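Local coordinates for AbiEi antitoxin C-terminal domain-containing protein (Mycobacterium tuberculosis, PDB 1ZEL) that is of unknown function but probably binds DNA and belongs to a family related to the antitoxins of AbiE-type toxin–antitoxin systems, at residues A185-I190 with D209-C214; L113-R118 with L181-L186; A105-A110 with F197-D202; Q232-L237 with Q248-K253. One frame throughout, in Å; residues are numbered along the deposited sequence.

Interaction 1 of 4, residues A185-I190 with D209-C214; sequences ALLVQI and DLVADC. With NA (sodium ion), chain C.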
loop_
_atom_site.group_PDB
_atom_site.type_symbol
_atom_site.label_atom_id
_atom_site.label_comp_id
_atom_site.label_asym_id
_atom_site.label_seq_id
_atom_site.Cartn_x
_atom_site.Cartn_y
_atom_site.Cartn_z
ATOM N N ALA A 185 -8.862 -4.236 -8.152
ATOM C CA ALA A 185 -9.193 -3.846 -6.781
ATOM C C ALA A 185 -8.853 -2.382 -6.549
ATOM O O ALA A 185 -9.569 -1.680 -5.833
ATOM C CB ALA A 185 -8.519 -4.762 -5.762
ATOM N N LEU A 186 -7.778 -1.915 -7.182
ATOM C CA LEU A 186 -7.437 -0.503 -7.121
ATOM C C LEU A 186 -8.555 0.349 -7.716
ATOM O O LEU A 186 -9.004 1.312 -7.090
ATOM C CB LEU A 186 -6.135 -0.233 -7.867
ATOM C CG LEU A 186 -5.791 1.245 -8.039
ATOM C CD1 LEU A 186 -5.531 1.966 -6.694
ATOM C CD2 LEU A 186 -4.618 1.317 -8.949
ATOM N N LEU A 187 -9.029 -0.025 -8.901
ATOM C CA LEU A 187 -10.026 0.781 -9.580
ATOM C C LEU A 187 -11.298 0.781 -8.733
ATOM O O LEU A 187 -11.944 1.825 -8.550
ATOM C CB LEU A 187 -10.312 0.235 -10.983
ATOM C CG LEU A 187 -11.148 1.106 -11.923
ATOM C CD1 LEU A 187 -10.739 0.873 -13.390
ATOM C CD2 LEU A 187 -12.666 0.806 -11.704
ATOM N N VAL A 188 -11.682 -0.386 -8.229
ATOM C CA VAL A 188 -12.897 -0.445 -7.407
ATOM C C VAL A 188 -12.729 0.370 -6.120
ATOM O O VAL A 188 -13.660 1.036 -5.673
ATOM C CB VAL A 188 -13.338 -1.877 -7.123
ATOM C CG1 VAL A 188 -14.497 -1.882 -6.133
ATOM C CG2 VAL A 188 -13.756 -2.550 -8.463
ATOM N N GLN A 189 -11.532 0.349 -5.555
ATOM C CA GLN A 189 -11.274 1.112 -4.340
ATOM C C GLN A 189 -11.517 2.591 -4.588
ATOM O O GLN A 189 -12.241 3.252 -3.845
ATOM C CB GLN A 189 -9.829 0.926 -3.869
ATOM C CG GLN A 189 -9.529 1.737 -2.595
ATOM C CD GLN A 189 -8.067 2.035 -2.418
ATOM O OE1 GLN A 189 -7.219 1.235 -2.778
ATOM N NE2 GLN A 189 -7.758 3.192 -1.839
ATOM N N ILE A 190 -10.895 3.119 -5.638
ATOM C CA ILE A 190 -10.943 4.559 -5.844
ATOM C C ILE A 190 -12.325 5.018 -6.390
ATOM O O ILE A 190 -12.716 6.170 -6.201
ATOM C CB ILE A 190 -9.766 4.993 -6.735
ATOM C CG1 ILE A 190 -9.929 4.444 -8.146
ATOM C CG2 ILE A 190 -8.445 4.419 -6.169
ATOM C CD1 ILE A 190 -8.840 4.953 -9.115
ATOM N N ASP A 209 -4.117 3.290 -19.336
ATOM C CA ASP A 209 -3.188 2.240 -18.939
ATOM C C ASP A 209 -3.854 1.329 -17.899
ATOM O O ASP A 209 -3.808 0.109 -18.017
ATOM C CB ASP A 209 -1.911 2.885 -18.373
ATOM C CG ASP A 209 -0.722 1.920 -18.290
ATOM O OD1 ASP A 209 -0.870 0.702 -18.568
ATOM O OD2 ASP A 209 0.384 2.401 -17.960
ATOM N N LEU A 210 -4.475 1.922 -16.884
ATOM C CA LEU A 210 -5.148 1.142 -15.830
ATOM C C LEU A 210 -6.277 0.267 -16.383
ATOM O O LEU A 210 -6.351 -0.955 -16.138
ATOM C CB LEU A 210 -5.677 2.104 -14.757
ATOM C CG LEU A 210 -6.687 1.601 -13.717
ATOM C CD1 LEU A 210 -6.148 0.497 -12.860
ATOM C CD2 LEU A 210 -7.125 2.759 -12.825
ATOM N N VAL A 211 -7.130 0.899 -17.176
ATOM C CA VAL A 211 -8.347 0.283 -17.686
ATOM C C VAL A 211 -8.028 -0.894 -18.608
ATOM O O VAL A 211 -8.689 -1.924 -18.543
ATOM C CB VAL A 211 -9.215 1.354 -18.398
ATOM C CG1 VAL A 211 -10.284 0.705 -19.275
ATOM C CG2 VAL A 211 -9.859 2.271 -17.361
ATOM N N ALA A 212 -7.017 -0.741 -19.459
ATOM C CA ALA A 212 -6.527 -1.848 -20.280
ATOM C C ALA A 212 -6.069 -3.081 -19.469
ATOM O O ALA A 212 -6.037 -4.191 -20.001
ATOM C CB ALA A 212 -5.394 -1.369 -21.204
ATOM N N ASP A 213 -5.735 -2.892 -18.198
ATOM C CA ASP A 213 -5.238 -3.989 -17.345
ATOM C C ASP A 213 -6.301 -4.655 -16.499
ATOM O O ASP A 213 -5.967 -5.558 -15.733
ATOM C CB ASP A 213 -4.119 -3.510 -16.397
ATOM C CG ASP A 213 -2.917 -2.970 -17.151
ATOM O OD1 ASP A 213 -2.774 -3.293 -18.340
ATOM O OD2 ASP A 213 -2.125 -2.186 -16.590
ATOM N N CYS A 214 -7.551 -4.196 -16.604
ATOM C CA CYS A 214 -8.633 -4.708 -15.759
ATOM C C CYS A 214 -9.467 -5.678 -16.556
ATOM O O CYS A 214 -9.860 -5.399 -17.685
ATOM C CB CYS A 214 -9.554 -3.584 -15.279
ATOM S SG CYS A 214 -8.760 -2.458 -14.152
HETATM NA NA NA C . -1.853 -1.296 -18.867
#

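Interaction 2 of 4, residues L113-R118 with L181-L186; sequences LGYLDR and LGPEAL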
loop_
_atom_site.group_PDB
_atom_site.type_symbol
_atom_site.label_atom_id
_atom_site.label_comp_id
_atom_site.label_asym_id
_atom_site.label_seq_id
_atom_site.Cartn_x
_atom_site.Cartn_y
_atom_site.Cartn_z
ATOM N N LEU A 113 2.129 -0.745 -9.841
ATOM C CA LEU A 113 1.439 -1.217 -11.041
ATOM C C LEU A 113 1.772 -0.308 -12.223
ATOM O O LEU A 113 1.577 -0.688 -13.392
ATOM C CB LEU A 113 -0.084 -1.239 -10.827
ATOM C CG LEU A 113 -0.700 -2.349 -9.967
ATOM C CD1 LEU A 113 -2.216 -2.128 -9.746
ATOM C CD2 LEU A 113 -0.410 -3.730 -10.578
ATOM N N GLY A 114 2.293 0.876 -11.922
ATOM C CA GLY A 114 2.846 1.753 -12.973
ATOM C C GLY A 114 1.958 2.886 -13.439
ATOM O O GLY A 114 2.235 3.502 -14.474
ATOM N N TYR A 115 0.943 3.225 -12.639
ATOM C CA TYR A 115 -0.034 4.236 -13.054
ATOM C C TYR A 115 0.252 5.641 -12.525
ATOM O O TYR A 115 -0.573 6.541 -12.712
ATOM C CB TYR A 115 -1.465 3.788 -12.700
ATOM C CG TYR A 115 -1.780 2.374 -13.140
ATOM C CD1 TYR A 115 -2.341 1.444 -12.260
ATOM C CD2 TYR A 115 -1.465 1.951 -14.407
ATOM C CE1 TYR A 115 -2.597 0.148 -12.670
ATOM C CE2 TYR A 115 -1.719 0.639 -14.821
ATOM C CZ TYR A 115 -2.278 -0.243 -13.952
ATOM O OH TYR A 115 -2.517 -1.534 -14.341
ATOM N N LEU A 116 1.407 5.858 -11.898
ATOM C CA LEU A 116 1.692 7.164 -11.318
ATOM C C LEU A 116 2.999 7.729 -11.813
ATOM O O LEU A 116 4.013 7.025 -11.879
ATOM C CB LEU A 116 1.700 7.124 -9.771
ATOM C CG LEU A 116 0.438 6.763 -8.986
ATOM C CD1 LEU A 116 0.701 6.777 -7.505
ATOM C CD2 LEU A 116 -0.710 7.718 -9.291
ATOM N N ASP A 117 2.973 9.014 -12.141
ATOM C CA ASP A 117 4.164 9.757 -12.546
ATOM C C ASP A 117 5.235 9.820 -11.457
ATOM O O ASP A 117 6.426 9.723 -11.744
ATOM C CB ASP A 117 3.746 11.170 -12.946
ATOM C CG ASP A 117 2.876 11.180 -14.199
ATOM O OD1 ASP A 117 3.192 10.388 -15.122
ATOM O OD2 ASP A 117 1.895 11.967 -14.255
ATOM N N ARG A 118 4.804 9.973 -10.209
ATOM C CA ARG A 118 5.714 10.266 -9.104
ATOM C C ARG A 118 5.524 9.263 -8.001
ATOM O O ARG A 118 4.393 8.887 -7.694
ATOM C CB ARG A 118 5.446 11.665 -8.519
ATOM C CG ARG A 118 5.503 12.854 -9.493
ATOM C CD ARG A 118 6.720 12.806 -10.403
ATOM N NE ARG A 118 7.983 12.957 -9.686
ATOM C CZ ARG A 118 9.105 12.334 -10.028
ATOM N NH1 ARG A 118 9.105 11.513 -11.062
ATOM N NH2 ARG A 118 10.223 12.530 -9.340
ATOM N N LEU A 181 -2.858 -4.726 -3.890
ATOM C CA LEU A 181 -4.052 -4.784 -4.709
ATOM C C LEU A 181 -3.646 -4.773 -6.174
ATOM O O LEU A 181 -2.676 -4.095 -6.550
ATOM C CB LEU A 181 -4.936 -3.553 -4.465
ATOM C CG LEU A 181 -5.601 -3.417 -3.090
ATOM C CD1 LEU A 181 -6.617 -2.266 -3.128
ATOM C CD2 LEU A 181 -6.224 -4.729 -2.610
ATOM N N GLY A 182 -4.380 -5.523 -6.979
ATOM C CA GLY A 182 -4.211 -5.456 -8.412
ATOM C C GLY A 182 -5.006 -4.290 -8.989
ATOM O O GLY A 182 -5.632 -3.528 -8.249
ATOM N N PRO A 183 -4.979 -4.139 -10.324
ATOM C CA PRO A 183 -5.631 -2.988 -10.941
ATOM C C PRO A 183 -7.139 -2.994 -10.730
ATOM O O PRO A 183 -7.717 -1.939 -10.534
ATOM C CB PRO A 183 -5.304 -3.131 -12.429
ATOM C CG PRO A 183 -4.891 -4.537 -12.625
ATOM C CD PRO A 183 -4.291 -4.987 -11.309
ATOM N N GLU A 184 -7.769 -4.167 -10.779
ATOM C CA GLU A 184 -9.203 -4.222 -10.553
ATOM C C GLU A 184 -9.571 -3.748 -9.161
ATOM O O GLU A 184 -10.455 -2.913 -9.002
ATOM C CB GLU A 184 -9.760 -5.625 -10.825
ATOM C CG GLU A 184 -9.596 -6.018 -12.294
ATOM C CD GLU A 184 -8.381 -6.897 -12.534
ATOM O OE1 GLU A 184 -7.499 -6.927 -11.656
ATOM O OE2 GLU A 184 -8.316 -7.557 -13.596
ATOM N N ALA A 185 -8.862 -4.236 -8.152
ATOM C CA ALA A 185 -9.193 -3.846 -6.781
ATOM C C ALA A 185 -8.853 -2.382 -6.549
ATOM O O ALA A 185 -9.569 -1.680 -5.833
ATOM C CB ALA A 185 -8.519 -4.762 -5.762
ATOM N N LEU A 186 -7.778 -1.915 -7.182
ATOM C CA LEU A 186 -7.437 -0.503 -7.121
ATOM C C LEU A 186 -8.555 0.349 -7.716
ATOM O O LEU A 186 -9.004 1.312 -7.090
ATOM C CB LEU A 186 -6.135 -0.233 -7.867
ATOM C CG LEU A 186 -5.791 1.245 -8.039
ATOM C CD1 LEU A 186 -5.531 1.966 -6.694
ATOM C CD2 LEU A 186 -4.618 1.317 -8.949
#

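Interaction 3 of 4, residues A105-A110 with F197-D202; sequences AGASAA and FGPWAD. With FMT (formic acid), chain F.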
loop_
_atom_site.group_PDB
_atom_site.type_symbol
_atom_site.label_atom_id
_atom_site.label_comp_id
_atom_site.label_asym_id
_atom_site.label_seq_id
_atom_site.Cartn_x
_atom_site.Cartn_y
_atom_site.Cartn_z
ATOM N N ALA A 105 -2.455 -0.613 -0.881
ATOM C CA ALA A 105 -3.637 -0.146 -1.615
ATOM C C ALA A 105 -3.395 1.212 -2.242
ATOM O O ALA A 105 -2.262 1.713 -2.247
ATOM C CB ALA A 105 -4.879 -0.114 -0.704
ATOM N N GLY A 106 -4.460 1.801 -2.780
ATOM C CA GLY A 106 -4.443 3.193 -3.233
ATOM C C GLY A 106 -3.189 3.553 -3.986
ATOM O O GLY A 106 -2.794 2.817 -4.886
ATOM N N ALA A 107 -2.538 4.648 -3.572
ATOM C CA ALA A 107 -1.349 5.169 -4.248
ATOM C C ALA A 107 -0.154 4.208 -4.300
ATOM O O ALA A 107 0.605 4.223 -5.277
ATOM C CB ALA A 107 -0.924 6.500 -3.624
ATOM N N SER A 108 0.019 3.373 -3.275
ATOM C CA SER A 108 1.145 2.434 -3.305
ATOM C C SER A 108 0.956 1.350 -4.343
ATOM O O SER A 108 1.891 1.033 -5.076
ATOM C CB SER A 108 1.404 1.818 -1.923
ATOM O OG SER A 108 1.948 2.826 -1.067
ATOM N N ALA A 109 -0.244 0.779 -4.389
ATOM C CA ALA A 109 -0.600 -0.199 -5.404
ATOM C C ALA A 109 -0.486 0.426 -6.797
ATOM O O ALA A 109 0.090 -0.186 -7.695
ATOM C CB ALA A 109 -2.004 -0.701 -5.189
ATOM N N ALA A 110 -1.028 1.633 -6.984
ATOM C CA ALA A 110 -0.975 2.315 -8.288
ATOM C C ALA A 110 0.468 2.566 -8.725
ATOM O O ALA A 110 0.808 2.494 -9.925
ATOM C CB ALA A 110 -1.739 3.663 -8.213
ATOM N N PHE A 197 -8.109 7.971 -1.921
ATOM C CA PHE A 197 -6.963 8.014 -2.822
ATOM C C PHE A 197 -6.447 9.445 -2.942
ATOM O O PHE A 197 -7.225 10.380 -3.158
ATOM C CB PHE A 197 -7.352 7.447 -4.185
ATOM C CG PHE A 197 -6.204 7.340 -5.146
ATOM C CD1 PHE A 197 -5.378 6.214 -5.163
ATOM C CD2 PHE A 197 -5.991 8.332 -6.082
ATOM C CE1 PHE A 197 -4.323 6.110 -6.096
ATOM C CE2 PHE A 197 -4.943 8.249 -7.001
ATOM C CZ PHE A 197 -4.119 7.142 -7.020
ATOM N N GLY A 198 -5.140 9.624 -2.786
ATOM C CA GLY A 198 -4.563 10.977 -2.742
ATOM C C GLY A 198 -4.165 11.590 -4.082
ATOM O O GLY A 198 -4.726 12.607 -4.499
ATOM N N PRO A 199 -3.193 10.977 -4.780
ATOM C CA PRO A 199 -2.651 11.651 -5.981
ATOM C C PRO A 199 -3.482 11.486 -7.273
ATOM O O PRO A 199 -2.994 10.978 -8.294
ATOM C CB PRO A 199 -1.250 11.048 -6.102
ATOM C CG PRO A 199 -1.415 9.624 -5.549
ATOM C CD PRO A 199 -2.510 9.693 -4.496
ATOM N N TRP A 200 -4.734 11.943 -7.237
ATOM C CA TRP A 200 -5.594 11.876 -8.427
ATOM C C TRP A 200 -4.976 12.520 -9.664
ATOM O O TRP A 200 -5.038 11.951 -10.751
ATOM C CB TRP A 200 -6.972 12.486 -8.140
ATOM C CG TRP A 200 -7.874 11.526 -7.442
ATOM C CD1 TRP A 200 -8.095 11.445 -6.108
ATOM C CD2 TRP A 200 -8.625 10.472 -8.046
ATOM N NE1 TRP A 200 -8.970 10.425 -5.835
ATOM C CE2 TRP A 200 -9.318 9.814 -7.012
ATOM C CE3 TRP A 200 -8.809 10.047 -9.361
ATOM C CZ2 TRP A 200 -10.172 8.723 -7.248
ATOM C CZ3 TRP A 200 -9.654 8.966 -9.598
ATOM C CH2 TRP A 200 -10.335 8.326 -8.543
ATOM N N ALA A 201 -4.372 13.688 -9.504
ATOM C CA ALA A 201 -3.770 14.385 -10.659
ATOM C C ALA A 201 -2.639 13.564 -11.260
ATOM O O ALA A 201 -2.397 13.618 -12.456
ATOM C CB ALA A 201 -3.285 15.799 -10.283
ATOM N N ASP A 202 -1.956 12.794 -10.420
ATOM C CA ASP A 202 -0.872 11.912 -10.841
ATOM C C ASP A 202 -1.426 10.665 -11.558
ATOM O O ASP A 202 -0.763 10.070 -12.412
ATOM C CB ASP A 202 -0.090 11.497 -9.593
ATOM C CG ASP A 202 1.401 11.431 -9.817
ATOM O OD1 ASP A 202 1.968 10.372 -9.538
ATOM O OD2 ASP A 202 2.014 12.437 -10.232
HETATM C C FMT F . 5.407 3.952 -1.645
HETATM O O1 FMT F . 6.516 3.763 -2.161
HETATM O O2 FMT F . 4.397 3.284 -1.913
#

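Interaction 4 of 4, residues Q232-L237 with Q248-K253; sequences QRASYL and QALLAK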
loop_
_atom_site.group_PDB
_atom_site.type_symbol
_atom_site.label_atom_id
_atom_site.label_comp_id
_atom_site.label_asym_id
_atom_site.label_seq_id
_atom_site.Cartn_x
_atom_site.Cartn_y
_atom_site.Cartn_z
ATOM N N GLN A 232 -21.349 3.167 -10.738
ATOM C CA GLN A 232 -21.390 4.345 -11.632
ATOM C C GLN A 232 -20.001 4.916 -11.846
ATOM O O GLN A 232 -19.574 5.129 -12.995
ATOM C CB GLN A 232 -22.338 5.419 -11.081
ATOM C CG GLN A 232 -23.800 4.977 -11.069
ATOM C CD GLN A 232 -24.648 5.862 -10.189
ATOM O OE1 GLN A 232 -24.868 5.545 -9.031
ATOM N NE2 GLN A 232 -25.114 6.985 -10.726
ATOM N N ARG A 233 -19.301 5.173 -10.747
ATOM C CA ARG A 233 -17.952 5.711 -10.833
ATOM C C ARG A 233 -16.949 4.788 -11.508
ATOM O O ARG A 233 -16.126 5.246 -12.325
ATOM C CB ARG A 233 -17.471 6.198 -9.467
ATOM C CG ARG A 233 -18.335 7.335 -8.959
ATOM C CD ARG A 233 -17.680 8.098 -7.853
ATOM N NE ARG A 233 -17.733 7.359 -6.613
ATOM C CZ ARG A 233 -18.584 7.595 -5.623
ATOM N NH1 ARG A 233 -19.496 8.555 -5.718
ATOM N NH2 ARG A 233 -18.514 6.853 -4.526
ATOM N N ALA A 234 -17.049 3.487 -11.236
ATOM C CA ALA A 234 -16.119 2.524 -11.844
ATOM C C ALA A 234 -16.346 2.447 -13.335
ATOM O O ALA A 234 -15.400 2.346 -14.123
ATOM C CB ALA A 234 -16.297 1.129 -11.214
ATOM N N SER A 235 -17.618 2.474 -13.721
ATOM C CA SER A 235 -17.973 2.402 -15.129
ATOM C C SER A 235 -17.530 3.650 -15.875
ATOM O O SER A 235 -17.043 3.564 -17.015
ATOM C CB SER A 235 -19.466 2.147 -15.313
ATOM O OG SER A 235 -19.825 0.964 -14.639
ATOM N N TYR A 236 -17.685 4.806 -15.229
ATOM C CA TYR A 236 -17.181 6.067 -15.762
ATOM C C TYR A 236 -15.646 6.096 -15.909
ATOM O O TYR A 236 -15.115 6.707 -16.842
ATOM C CB TYR A 236 -17.611 7.212 -14.845
ATOM C CG TYR A 236 -17.179 8.564 -15.341
ATOM C CD1 TYR A 236 -17.745 9.115 -16.485
ATOM C CD2 TYR A 236 -16.216 9.305 -14.659
ATOM C CE1 TYR A 236 -17.365 10.369 -16.952
ATOM C CE2 TYR A 236 -15.823 10.562 -15.126
ATOM C CZ TYR A 236 -16.397 11.082 -16.270
ATOM O OH TYR A 236 -16.017 12.328 -16.720
ATOM N N LEU A 237 -14.933 5.463 -14.978
ATOM C CA LEU A 237 -13.469 5.295 -15.130
ATOM C C LEU A 237 -13.119 4.463 -16.376
ATOM O O LEU A 237 -12.202 4.814 -17.138
ATOM C CB LEU A 237 -12.833 4.711 -13.837
ATOM C CG LEU A 237 -12.786 5.682 -12.624
ATOM C CD1 LEU A 237 -12.283 4.953 -11.375
ATOM C CD2 LEU A 237 -11.927 6.937 -12.876
ATOM N N GLN A 248 -20.363 0.966 -20.020
ATOM C CA GLN A 248 -21.815 0.813 -20.063
ATOM C C GLN A 248 -22.260 -0.638 -19.805
ATOM O O GLN A 248 -23.291 -0.883 -19.146
ATOM C CB GLN A 248 -22.343 1.357 -21.386
ATOM C CG GLN A 248 -22.172 2.887 -21.475
ATOM C CD GLN A 248 -22.343 3.443 -22.875
ATOM O OE1 GLN A 248 -23.099 2.908 -23.682
ATOM N NE2 GLN A 248 -21.644 4.536 -23.166
ATOM N N ALA A 249 -21.463 -1.596 -20.275
ATOM C CA ALA A 249 -21.775 -3.005 -20.041
ATOM C C ALA A 249 -21.588 -3.355 -18.573
ATOM O O ALA A 249 -22.374 -4.118 -18.002
ATOM C CB ALA A 249 -20.917 -3.898 -20.895
ATOM N N LEU A 250 -20.546 -2.800 -17.961
ATOM C CA LEU A 250 -20.278 -3.064 -16.550
ATOM C C LEU A 250 -21.405 -2.473 -15.742
ATOM O O LEU A 250 -21.926 -3.110 -14.816
ATOM C CB LEU A 250 -18.915 -2.460 -16.122
ATOM C CG LEU A 250 -18.594 -2.649 -14.627
ATOM C CD1 LEU A 250 -18.486 -4.138 -14.300
ATOM C CD2 LEU A 250 -17.338 -1.887 -14.235
ATOM N N LEU A 251 -21.811 -1.256 -16.104
ATOM C CA LEU A 251 -22.840 -0.573 -15.310
ATOM C C LEU A 251 -24.154 -1.331 -15.374
ATOM O O LEU A 251 -24.878 -1.403 -14.381
ATOM C CB LEU A 251 -23.025 0.902 -15.716
ATOM C CG LEU A 251 -23.963 1.748 -14.831
ATOM C CD1 LEU A 251 -23.667 1.655 -13.324
ATOM C CD2 LEU A 251 -23.953 3.173 -15.257
ATOM N N ALA A 252 -24.439 -1.930 -16.527
ATOM C CA ALA A 252 -25.644 -2.733 -16.695
ATOM C C ALA A 252 -25.713 -3.975 -15.801
ATOM O O ALA A 252 -26.773 -4.591 -15.679
ATOM C CB ALA A 252 -25.826 -3.101 -18.159
ATOM N N LYS A 253 -24.607 -4.337 -15.151
ATOM C CA LYS A 253 -24.570 -5.555 -14.322
ATOM C C LYS A 253 -24.754 -5.279 -12.820
ATOM O O LYS A 253 -24.668 -6.200 -11.993
ATOM C CB LYS A 253 -23.292 -6.352 -14.594
ATOM C CG LYS A 253 -23.314 -7.071 -15.957
ATOM C CD LYS A 253 -21.952 -7.649 -16.307
ATOM C CE LYS A 253 -21.965 -8.491 -17.586
ATOM N NZ LYS A 253 -21.756 -7.654 -18.828
#

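Interaction 1 of 4, residues A185-I190 with D209-C214
Leu187 is the principal knob of this contact, and its CD1 methyl presses into a hollow formed by Leu210 and Val211 of helix 207-212 and by Cys214 just after it. Leu187 CD1 lies 3.9 Å from Cys214 SG and 4.1 Å from Leu210 CD2, while Val211 CG2 closes the rim at 4.3 Å from the same methyl. The side chain gets there with CG swung away from the backbone N (chi1 -169°) and a second torsion of 149°, well off a staggered value. Leu210 answers with a fork: its CD2 branch meets Leu187, and its CD1 branch reaches Leu186 CD2 at 4.3 Å. One leucine thus fits against two consecutive leucines of the opposing helix, and the joint has no hydrogen bond across it. A different task falls to the far side of the 209-214 segment: a sodium ion is bound by Asp209 through its carbonyl O and OD1, at 2.2 Å from OD1, and, just past the helix, by both carboxylate oxygens of Asp213; Arg167 also belongs to this site. The apolar branches of the segment thus turn to helix 183-192, and the metal ligands lie away from it. Among the neighbouring elements, helix 228-240 meets Leu187 and Ile190 through Leu237 and touches Val211 through Leu238, whereas helix 216-223 packs on Val188 and Cys214, so helix 183-192 packs against three helices that follow it in the chain.

Interaction 2 of 4, residues L113-R118 with L181-L186
Leu113 turns its CG opposite its own carbonyl carbon (chi1 -75°) and runs on extended, which drives CD1 onto the backbone where Gly182 joins Pro183. Tyr115 takes a similar first torsion (chi1 -49°), which brings its ring up to Pro183 and Leu186. The leucine methyl is the tighter of the two probes: Leu113 CD1 is 3.5 Å from Pro183 N and 3.9 Å from Pro183 CD, the two side chains crossing at about a right angle. Leu181 O, 3.8 Å from Leu113 CD1, is buried here and finds no polar partner in the model. The arrangement brings two helix ends together. Gly114, with positive phi, closes helix 106-113 in a Schellman motif, and Gly182 is the N-cap of helix 183-192, its O receiving Leu186 N at 2.9 Å. Beside this junction lies the tyrosine ring. Leu186 CD2 approaches the ring at its edge, 4.0 Å from Tyr115 CD1, whereas Pro183 CB comes obliquely and lies 3.7 Å from Tyr115 OH. One ring face carries the carbonyl O of Leu113, displaced toward the rim, as the chain folds back on itself. The hydroxyl is directed to the carboxylate of the sodium-binding Asp213, at a separation too short to be taken at face value, consistent with a link between the ring and the metal site. Leu210 and Leu203 border the ring from helices 207-212 and 200-203.

Interaction 3 of 4, residues A105-A110 with F197-D202
Phe197 reaches Gly106 and Ala107 with the CE1 corner of its ring. Its CG stands opposite the backbone N (chi1 -175°) and the ring is turned about CB-CG until its plane is nearly perpendicular to the CA-CB-CG plane (chi2 86°), which directs the CE1 edge at Gly106 and Ala110. Phe197 CE1 comes within 3.5 Å of Gly106 C and 3.4 Å of Ala107 N. The glycine atoms sit at the ring edge, near its plane, while Ala107 N approaches obliquely. One turn on, the methyl Ala110 CB meets the same edge at 4.1 Å from Phe197 CE1. Gly106 has positive phi (43°), and its N donates to Gln189 OE1 on helix 183-192. The opposing segment is a tight corner leading into a short helix: Pro199 is the centre of an inverse gamma turn and also the N-cap of helix 200-203. That turn brings one proline atom over the rim of the phenylalanine ring: Pro199 CD is 3.8 Å above the Phe197 plane. From this position the proline also packs on helix 106-113, Pro199 CD lying 3.7 Å from Ala107 CB. Farther back, Trp200 puts a face against Phe197, whose CD2 is 3.6 Å above the indole plane. Ser108 points away from all this; its OG donates to a formic acid molecule, probably from the crystallisation liquor, that Tyr87 and Gln119 also hold.

Interaction 4 of 4, residues Q232-L237 with Q248-K253
The amide NE2 of Gln232, a residue that packs on Leu251, is gripped by two backbone carbonyls, those of Tyr281 and Pro260. The contact belongs to a helical hairpin, in which helices 228-240 and 244-251 follow each other across a short turn and run roughly antiparallel. The double hold on NE2 joins that hairpin to the C-terminal part of the chain and fixes the far end of the glutamine, leaving its aliphatic portion to receive the leucine, with Gln232 CG 4.0 Å from Leu251 CD1. The Leu251 and Gln232 side chains cross obliquely, and Leu251 CD1 also lies 3.8 Å from Gln232 N, resting partly on the helix backbone. The centre of the interface is a small residue. Ser235 has its CA 5.7 Å from the CA of Leu251, a close approach that a short side chain permits. Its OG, set opposite the carbonyl carbon (chi1 -57°), donates back to Trp231 O in the preceding turn of its own helix. Across the joint Ser235 OG makes packing contacts: it sits 3.4 Å from Leu251 CB, and although Leu251 N is nearly as close, the angle is too poor for a hydrogen bond. Leu250 extends beside the serine and toward helix 216-223, where it touches Leu223 and Glu220. Its CD2 methyl lies 3.8 Å from Ser235 OG and 4.4 Å from Ala234 CB.

How the interactions relate
All four contacts count as buried, though interaction 3 has a partly exposed margin at Ala107 and Pro199. Interactions 1 and 2 share helix 183-192; interaction 3 touches interaction 1 through Gln189 and Ile190, and interaction 2 through a backbone bond and one from Arg118 N to Asp202 OD1. Interaction 4 lies farther out, its centre about 25 Å from the centre of the chain, and meets interaction 1 where Leu187 and Val211 reach helix 228-240. Interaction 1 is leucine against leucine with a sodium site behind it, near which the Tyr115 hydroxyl of interaction 2 also lies. Rings and backbone dominate interactions 2 and 3, whereas interaction 4 places a serine between helices.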